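Local coordinates for protein 3'-5' exonuclease crn-4 (Caenorhabditis elegans, PDB 3CG7) that degrades RNA and DNA as a metal-dependent 3'-to-5' exonuclease and takes part in the breakdown of DNA during apoptosis, at residues A[215-220]-A[255-260]; A[64-69]-A[96-101]. All coordinates share one frame; numbering follows the deposited sequence.

Interaction 1 of 2, residues A[215-220]-A[255-260]. With ZN (zinc ion), chain C.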
ATOM      1  N   ASN A 215      -6.345  -3.861 -33.843  1.00 43.78           N
ATOM      2  CA  ASN A 215      -6.405  -2.430 -34.135  1.00 43.73           C
ATOM      3  C   ASN A 215      -5.321  -1.622 -33.406  1.00 43.76           C
ATOM      4  O   ASN A 215      -5.104  -0.447 -33.711  1.00 43.30           O
ATOM      5  CB  ASN A 215      -7.811  -1.870 -33.852  1.00 43.36           C
ATOM      6  CG  ASN A 215      -8.307  -2.196 -32.453  1.00 43.13           C
ATOM      7  OD1 ASN A 215      -7.597  -2.803 -31.656  1.00 42.73           O
ATOM      8  ND2 ASN A 215      -9.535  -1.793 -32.151  1.00 42.34           N
ATOM      9  N   GLU A 216      -4.644  -2.254 -32.449  1.00 43.94           N
ATOM     10  CA  GLU A 216      -3.606  -1.561 -31.687  1.00 44.57           C
ATOM     11  C   GLU A 216      -2.284  -2.325 -31.609  1.00 44.68           C
ATOM     12  O   GLU A 216      -2.253  -3.539 -31.393  1.00 44.80           O
ATOM     13  CB  GLU A 216      -4.125  -1.126 -30.307  1.00 44.20           C
ATOM     14  CG  GLU A 216      -4.982   0.155 -30.380  1.00 44.81           C
ATOM     15  CD  GLU A 216      -5.598   0.589 -29.052  1.00 45.83           C
ATOM     16  OE1 GLU A 216      -5.157   0.116 -27.977  1.00 47.97           O
ATOM     17  OE2 GLU A 216      -6.538   1.415 -29.081  1.00 47.38           O
ATOM     18  N   LEU A 217      -1.197  -1.599 -31.832  1.00 44.93           N
ATOM     19  CA  LEU A 217       0.136  -2.172 -31.824  1.00 45.47           C
ATOM     20  C   LEU A 217       1.029  -1.381 -30.883  1.00 45.80           C
ATOM     21  O   LEU A 217       0.943  -0.150 -30.807  1.00 45.40           O
ATOM     22  CB  LEU A 217       0.735  -2.165 -33.234  1.00 45.69           C
ATOM     23  CG  LEU A 217      -0.047  -2.864 -34.359  1.00 46.28           C
ATOM     24  CD1 LEU A 217       0.050  -2.064 -35.647  1.00 47.18           C
ATOM     25  CD2 LEU A 217       0.399  -4.304 -34.576  1.00 45.15           C
ATOM     26  N   LEU A 218       1.890  -2.096 -30.169  1.00 46.48           N
ATOM     27  CA  LEU A 218       2.822  -1.457 -29.257  1.00 47.22           C
ATOM     28  C   LEU A 218       4.170  -1.304 -29.915  1.00 48.11           C
ATOM     29  O   LEU A 218       4.783  -2.284 -30.348  1.00 48.38           O
ATOM     30  CB  LEU A 218       2.928  -2.216 -27.933  1.00 47.03           C
ATOM     31  CG  LEU A 218       1.626  -2.305 -27.135  1.00 45.97           C
ATOM     32  CD1 LEU A 218       1.835  -3.127 -25.892  1.00 44.79           C
ATOM     33  CD2 LEU A 218       1.105  -0.923 -26.795  1.00 45.30           C
ATOM     34  N   THR A 219       4.621  -0.059 -29.993  1.00 49.04           N
ATOM     35  CA  THR A 219       5.824   0.277 -30.728  1.00 50.07           C
ATOM     36  C   THR A 219       6.819   1.001 -29.821  1.00 50.66           C
ATOM     37  O   THR A 219       6.435   1.592 -28.812  1.00 50.47           O
ATOM     38  CB  THR A 219       5.464   1.104 -31.985  1.00 50.05           C
ATOM     39  OG1 THR A 219       6.528   1.028 -32.932  1.00 51.85           O
ATOM     40  CG2 THR A 219       5.187   2.560 -31.643  1.00 49.64           C
ATOM     41  N   CYS A 220       8.096   0.947 -30.178  1.00 51.69           N
ATOM     42  CA  CYS A 220       9.151   1.510 -29.337  1.00 53.07           C
ATOM     43  C   CYS A 220       9.334   3.020 -29.504  1.00 53.82           C
ATOM     44  O   CYS A 220      10.049   3.653 -28.716  1.00 54.24           O
ATOM     45  CB  CYS A 220      10.476   0.806 -29.613  1.00 52.81           C
ATOM     46  SG  CYS A 220      11.018   0.968 -31.332  1.00 54.50           S
ATOM     47  N   THR A 255       0.118   2.331 -31.029  1.00 47.49           N
ATOM     48  CA  THR A 255      -0.114   2.830 -32.375  1.00 48.59           C
ATOM     49  C   THR A 255      -1.311   2.120 -33.035  1.00 49.30           C
ATOM     50  O   THR A 255      -1.429   0.891 -32.989  1.00 49.46           O
ATOM     51  CB  THR A 255       1.186   2.798 -33.225  1.00 48.69           C
ATOM     52  OG1 THR A 255       1.049   3.692 -34.330  1.00 48.72           O
ATOM     53  CG2 THR A 255       1.517   1.394 -33.718  1.00 48.45           C
ATOM     54  N   THR A 256      -2.210   2.918 -33.602  1.00 49.98           N
ATOM     55  CA  THR A 256      -3.439   2.433 -34.231  1.00 50.62           C
ATOM     56  C   THR A 256      -3.203   1.981 -35.668  1.00 50.93           C
ATOM     57  O   THR A 256      -2.378   2.548 -36.382  1.00 51.15           O
ATOM     58  CB  THR A 256      -4.534   3.532 -34.194  1.00 50.64           C
ATOM     59  OG1 THR A 256      -4.910   3.773 -32.833  1.00 50.98           O
ATOM     60  CG2 THR A 256      -5.777   3.127 -34.992  1.00 51.00           C
ATOM     61  N   ILE A 257      -3.931   0.950 -36.076  1.00 51.49           N
ATOM     62  CA  ILE A 257      -3.914   0.474 -37.457  1.00 52.18           C
ATOM     63  C   ILE A 257      -5.345   0.232 -37.974  1.00 52.55           C
ATOM     64  O   ILE A 257      -6.185  -0.331 -37.261  1.00 52.47           O
ATOM     65  CB  ILE A 257      -2.999  -0.785 -37.626  1.00 51.99           C
ATOM     66  CG1 ILE A 257      -2.760  -1.088 -39.110  1.00 52.37           C
ATOM     67  CG2 ILE A 257      -3.572  -1.998 -36.894  1.00 52.24           C
ATOM     68  CD1 ILE A 257      -1.519  -1.922 -39.403  1.00 52.11           C
ATOM     69  N   ARG A 258      -5.615   0.694 -39.198  1.00 53.23           N
ATOM     70  CA  ARG A 258      -6.898   0.453 -39.881  1.00 53.83           C
ATOM     71  C   ARG A 258      -7.104  -1.025 -40.158  1.00 53.79           C
ATOM     72  O   ARG A 258      -6.149  -1.750 -40.411  1.00 53.77           O
ATOM     73  CB  ARG A 258      -6.963   1.206 -41.212  1.00 53.99           C
ATOM     74  CG  ARG A 258      -7.490   2.627 -41.136  1.00 54.42           C
ATOM     75  CD  ARG A 258      -7.765   3.195 -42.532  1.00 54.45           C
ATOM     76  NE  ARG A 258      -6.592   3.142 -43.405  1.00 55.89           N
ATOM     77  CZ  ARG A 258      -5.622   4.057 -43.441  1.00 56.28           C
ATOM     78  NH1 ARG A 258      -5.661   5.120 -42.648  1.00 57.23           N
ATOM     79  NH2 ARG A 258      -4.603   3.903 -44.275  1.00 56.61           N
ATOM     80  N   ALA A 259      -8.360  -1.455 -40.133  1.00 54.28           N
ATOM     81  CA  ALA A 259      -8.726  -2.862 -40.329  1.00 54.71           C
ATOM     82  C   ALA A 259      -8.089  -3.489 -41.576  1.00 54.97           C
ATOM     83  O   ALA A 259      -7.501  -4.567 -41.497  1.00 55.07           O
ATOM     84  CB  ALA A 259     -10.248  -3.018 -40.361  1.00 54.45           C
ATOM     85  N   GLY A 260      -8.193  -2.799 -42.712  1.00 55.20           N
ATOM     86  CA  GLY A 260      -7.657  -3.292 -43.979  1.00 55.59           C
ATOM     87  C   GLY A 260      -6.144  -3.211 -44.124  1.00 56.10           C
ATOM     88  O   GLY A 260      -5.593  -3.676 -45.126  1.00 56.20           O
TER
HETATM   89 ZN    ZN C 299      10.925  -1.295 -32.087  1.00 58.48          ZN
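L217 and T255 form an antiparallel hydrogen-bonded pair and E216 and T256 the adjoining non-hydrogen-bonded pair, joining strand 216-219 to strand 253-256. The latter is an outermost strand of the mixed sheet in this exonuclease of the RNase H clan. Two backbone bonds close the L217-T255 pair: L217 N donates to T255 O (2.8 Å) in the carbonyl plane, and T255 N returns a bond to L217 O (2.6 Å), nearly along the C=O axis. Beyond the last bridge a third bond continues the pairing, I257 N to N215 O (3.0 Å), with the donor standing 41° out of the carbonyl plane. A CA-H...O contact from T256 CA (3.4 Å) meets the same N215 O.

On the face carrying L217 and T255, the threonine methyl CG2 lies 3.7 Å from L217 CB. With OG1 anti to the backbone N (chi1 -160°), this methyl is set between N and the carbonyl carbon, turned in towards L217. L217 reaches past its direct partner to I257, beyond the end of the strand, its CD1 meeting I257 CG2 at 3.8 Å as the two side chains cross.

The E216 and T256 side chains barely meet; E216 OE1 instead accepts from N150 ND2 and, weakly, pairs with the hydroxyl of Y148. The amide of N215 likewise leads away, its OD1 accepting from the backbone N of N150. N215 and E216 together face Y148 in a classic beta bulge at the start of strand 216-219. At the other end, the T219 methyl CG2 comes only loosely near T255 CB, and the side chain also touches C270, a zinc ligand. The next residue, C220, completes the Cys4 site with C270, C273 and C280, its SG lying 2.4 Å from the zinc ion.

Interaction 2 of 2, residues A[64-69]-A[96-101]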
ATOM      1  N   LYS A  64      -6.742 -16.517 -12.104  1.00 43.18           N
ATOM      2  CA  LYS A  64      -5.878 -16.578 -10.938  1.00 43.30           C
ATOM      3  C   LYS A  64      -5.706 -15.255 -10.221  1.00 42.89           C
ATOM      4  O   LYS A  64      -5.576 -14.197 -10.842  1.00 43.08           O
ATOM      5  CB  LYS A  64      -4.519 -17.198 -11.290  1.00 43.59           C
ATOM      6  CG  LYS A  64      -4.637 -18.656 -11.714  1.00 44.64           C
ATOM      7  CD  LYS A  64      -3.432 -19.481 -11.327  1.00 47.32           C
ATOM      8  CE  LYS A  64      -3.577 -20.929 -11.830  1.00 48.02           C
ATOM      9  NZ  LYS A  64      -4.654 -21.654 -11.111  1.00 47.06           N
ATOM     10  N   TYR A  65      -5.736 -15.337  -8.897  1.00 42.25           N
ATOM     11  CA  TYR A  65      -5.347 -14.234  -8.040  1.00 41.46           C
ATOM     12  C   TYR A  65      -3.830 -14.133  -8.053  1.00 41.04           C
ATOM     13  O   TYR A  65      -3.136 -15.131  -8.287  1.00 40.22           O
ATOM     14  CB  TYR A  65      -5.838 -14.478  -6.621  1.00 41.41           C
ATOM     15  CG  TYR A  65      -7.335 -14.374  -6.466  1.00 41.40           C
ATOM     16  CD1 TYR A  65      -7.999 -13.159  -6.689  1.00 41.21           C
ATOM     17  CD2 TYR A  65      -8.093 -15.483  -6.086  1.00 40.84           C
ATOM     18  CE1 TYR A  65      -9.377 -13.052  -6.539  1.00 40.38           C
ATOM     19  CE2 TYR A  65      -9.473 -15.388  -5.931  1.00 40.71           C
ATOM     20  CZ  TYR A  65     -10.104 -14.171  -6.162  1.00 40.82           C
ATOM     21  OH  TYR A  65     -11.463 -14.070  -6.005  1.00 41.35           O
ATOM     22  N   VAL A  66      -3.325 -12.921  -7.827  1.00 40.86           N
ATOM     23  CA  VAL A  66      -1.884 -12.676  -7.802  1.00 41.12           C
ATOM     24  C   VAL A  66      -1.514 -11.870  -6.549  1.00 41.54           C
ATOM     25  O   VAL A  66      -2.225 -10.927  -6.169  1.00 41.32           O
ATOM     26  CB  VAL A  66      -1.390 -11.940  -9.091  1.00 41.37           C
ATOM     27  CG1 VAL A  66       0.134 -11.780  -9.086  1.00 40.58           C
ATOM     28  CG2 VAL A  66      -1.839 -12.657 -10.355  1.00 40.22           C
ATOM     29  N   LYS A  67      -0.413 -12.266  -5.904  1.00 42.15           N
ATOM     30  CA  LYS A  67       0.085 -11.590  -4.701  1.00 42.48           C
ATOM     31  C   LYS A  67       1.074 -10.512  -5.102  1.00 42.27           C
ATOM     32  O   LYS A  67       2.111 -10.816  -5.683  1.00 42.65           O
ATOM     33  CB  LYS A  67       0.770 -12.585  -3.757  1.00 43.00           C
ATOM     34  CG  LYS A  67       1.009 -12.055  -2.336  1.00 44.34           C
ATOM     35  CD  LYS A  67       2.316 -12.572  -1.722  1.00 47.21           C
ATOM     36  CE  LYS A  67       2.149 -13.861  -0.941  1.00 48.47           C
ATOM     37  NZ  LYS A  67       1.215 -13.663   0.208  1.00 51.33           N
ATOM     38  N   PRO A  68       0.755  -9.245  -4.805  1.00 42.21           N
ATOM     39  CA  PRO A  68       1.685  -8.146  -5.074  1.00 42.22           C
ATOM     40  C   PRO A  68       2.866  -8.145  -4.105  1.00 42.54           C
ATOM     41  O   PRO A  68       2.787  -8.748  -3.029  1.00 42.66           O
ATOM     42  CB  PRO A  68       0.827  -6.900  -4.877  1.00 42.16           C
ATOM     43  CG  PRO A  68      -0.298  -7.327  -4.007  1.00 41.99           C
ATOM     44  CD  PRO A  68      -0.511  -8.781  -4.210  1.00 41.90           C
ATOM     45  N   VAL A  69       3.959  -7.492  -4.495  1.00 42.77           N
ATOM     46  CA  VAL A  69       5.139  -7.412  -3.637  1.00 42.87           C
ATOM     47  C   VAL A  69       5.385  -5.996  -3.096  1.00 42.50           C
ATOM     48  O   VAL A  69       5.864  -5.846  -1.977  1.00 43.12           O
ATOM     49  CB  VAL A  69       6.437  -8.046  -4.293  1.00 43.16           C
ATOM     50  CG1 VAL A  69       6.153  -9.449  -4.805  1.00 43.31           C
ATOM     51  CG2 VAL A  69       6.998  -7.189  -5.418  1.00 44.05           C
ATOM     52  N   ASP A  96       5.393 -13.537 -11.282  1.00 48.08           N
ATOM     53  CA  ASP A  96       6.305 -14.405 -12.037  1.00 48.34           C
ATOM     54  C   ASP A  96       5.843 -15.869 -12.075  1.00 48.36           C
ATOM     55  O   ASP A  96       6.007 -16.540 -13.095  1.00 48.47           O
ATOM     56  CB  ASP A  96       7.761 -14.278 -11.554  1.00 48.49           C
ATOM     57  CG  ASP A  96       7.963 -14.694 -10.089  1.00 50.15           C
ATOM     58  OD1 ASP A  96       9.001 -15.328  -9.811  1.00 52.92           O
ATOM     59  OD2 ASP A  96       7.124 -14.384  -9.209  1.00 51.02           O
ATOM     60  N   VAL A  97       5.245 -16.341 -10.981  1.00 48.26           N
ATOM     61  CA  VAL A  97       4.749 -17.717 -10.895  1.00 48.46           C
ATOM     62  C   VAL A  97       3.442 -17.856 -11.679  1.00 48.56           C
ATOM     63  O   VAL A  97       3.309 -18.748 -12.527  1.00 48.44           O
ATOM     64  CB  VAL A  97       4.580 -18.203  -9.408  1.00 48.52           C
ATOM     65  CG1 VAL A  97       3.990 -19.608  -9.346  1.00 47.92           C
ATOM     66  CG2 VAL A  97       5.920 -18.181  -8.681  1.00 48.29           C
ATOM     67  N   VAL A  98       2.498 -16.956 -11.403  1.00 48.53           N
ATOM     68  CA  VAL A  98       1.211 -16.931 -12.092  1.00 48.76           C
ATOM     69  C   VAL A  98       1.372 -16.748 -13.605  1.00 49.12           C
ATOM     70  O   VAL A  98       0.641 -17.369 -14.383  1.00 49.00           O
ATOM     71  CB  VAL A  98       0.265 -15.856 -11.509  1.00 48.74           C
ATOM     72  CG1 VAL A  98      -1.044 -15.808 -12.285  1.00 48.03           C
ATOM     73  CG2 VAL A  98      -0.008 -16.133 -10.030  1.00 48.34           C
ATOM     74  N   TYR A  99       2.341 -15.926 -14.013  1.00 49.47           N
ATOM     75  CA  TYR A  99       2.584 -15.684 -15.433  1.00 50.10           C
ATOM     76  C   TYR A  99       3.148 -16.919 -16.117  1.00 50.72           C
ATOM     77  O   TYR A  99       2.845 -17.193 -17.280  1.00 50.87           O
ATOM     78  CB  TYR A  99       3.510 -14.487 -15.669  1.00 49.88           C
ATOM     79  CG  TYR A  99       3.767 -14.244 -17.141  1.00 49.75           C
ATOM     80  CD1 TYR A  99       2.763 -13.728 -17.971  1.00 49.23           C
ATOM     81  CD2 TYR A  99       4.994 -14.560 -17.714  1.00 49.22           C
ATOM     82  CE1 TYR A  99       2.982 -13.528 -19.330  1.00 48.59           C
ATOM     83  CE2 TYR A  99       5.224 -14.353 -19.075  1.00 49.31           C
ATOM     84  CZ  TYR A  99       4.213 -13.840 -19.874  1.00 49.05           C
ATOM     85  OH  TYR A  99       4.441 -13.630 -21.217  1.00 49.45           O
ATOM     86  N   GLU A 100       3.975 -17.653 -15.380  1.00 51.41           N
ATOM     87  CA  GLU A 100       4.544 -18.905 -15.845  1.00 51.82           C
ATOM     88  C   GLU A 100       3.434 -19.951 -16.019  1.00 51.71           C
ATOM     89  O   GLU A 100       3.431 -20.710 -16.985  1.00 51.76           O
ATOM     90  CB  GLU A 100       5.651 -19.349 -14.874  1.00 52.08           C
ATOM     91  CG  GLU A 100       6.050 -20.819 -14.903  1.00 53.96           C
ATOM     92  CD  GLU A 100       6.642 -21.265 -16.226  1.00 57.32           C
ATOM     93  OE1 GLU A 100       7.036 -20.399 -17.048  1.00 58.12           O
ATOM     94  OE2 GLU A 100       6.712 -22.498 -16.441  1.00 59.45           O
ATOM     95  N   GLN A 101       2.474 -19.957 -15.101  1.00 51.87           N
ATOM     96  CA  GLN A 101       1.300 -20.825 -15.215  1.00 52.12           C
ATOM     97  C   GLN A 101       0.449 -20.484 -16.440  1.00 52.02           C
ATOM     98  O   GLN A 101      -0.142 -21.365 -17.062  1.00 52.01           O
ATOM     99  CB  GLN A 101       0.446 -20.735 -13.955  1.00 52.08           C
ATOM    100  CG  GLN A 101       1.086 -21.362 -12.736  1.00 53.19           C
ATOM    101  CD  GLN A 101       0.275 -21.126 -11.480  1.00 55.46           C
ATOM    102  OE1 GLN A 101      -0.080 -19.987 -11.151  1.00 55.39           O
ATOM    103  NE2 GLN A 101      -0.029 -22.205 -10.768  1.00 56.16           N
TER
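V98 is the apolar centre of this contact, spreading its two methyls over strand 64-67. Its CG1 meets V66 CG2 at 3.8 Å and K64 CB at 3.9 Å, while CG2 rests 3.7 Å from the backbone oxygen of Y65. Placing CG1 anti to the backbone N (chi1 177°) turns both branches of V98 onto the strand. One helical turn on, the Q101 amide meets the lysine's aliphatic chain, which it crosses at about a right angle: Q101 OE1 is 3.4 Å from K64 CD, and NE2 lies near CE. An alanine in place of Q101 would probably leave the K64 methylenes bare on this side and the lysine chain more mobile. The axes of strand 64-67 and helix 96-101 are 8.7 Å apart and run roughly antiparallel (153°), as helix 95-109 packs against the sheet of the RNase H-like fold before the chain enters strand 116-120. Strand 41-50 lies alongside in the sheet: K64 and V66 make backbone hydrogen bonds with F44 and I42, respectively, and V98 also touches F44. Y65 points away from the helix, its side chain about 8 Å from that of the magnesium ligand E27.

How the interactions relate
Interaction 2 comes first along the chain and closes before interaction 1 opens. Both reach the same mixed sheet, but on opposite sides of the chain's centre, with their own centres 28 Å apart and nearest atoms about 12 Å apart. Interaction 2 packs helix 95-109 on strand 55-67, which is next to the outermost strand 93-94; interaction 1 joins 216-219 to the outermost strand 253-256 at the other edge. Between them run strands 41-50, 20-28, 116-120 and 147-150. Strand 20-28 carries the magnesium ligands D25 and E27, so interaction 2 places a helix on the sheet to one side of that strand, while interaction 1 adds the edge strand on the other side, close to where strand 216-219 leads into the zinc ligand C220.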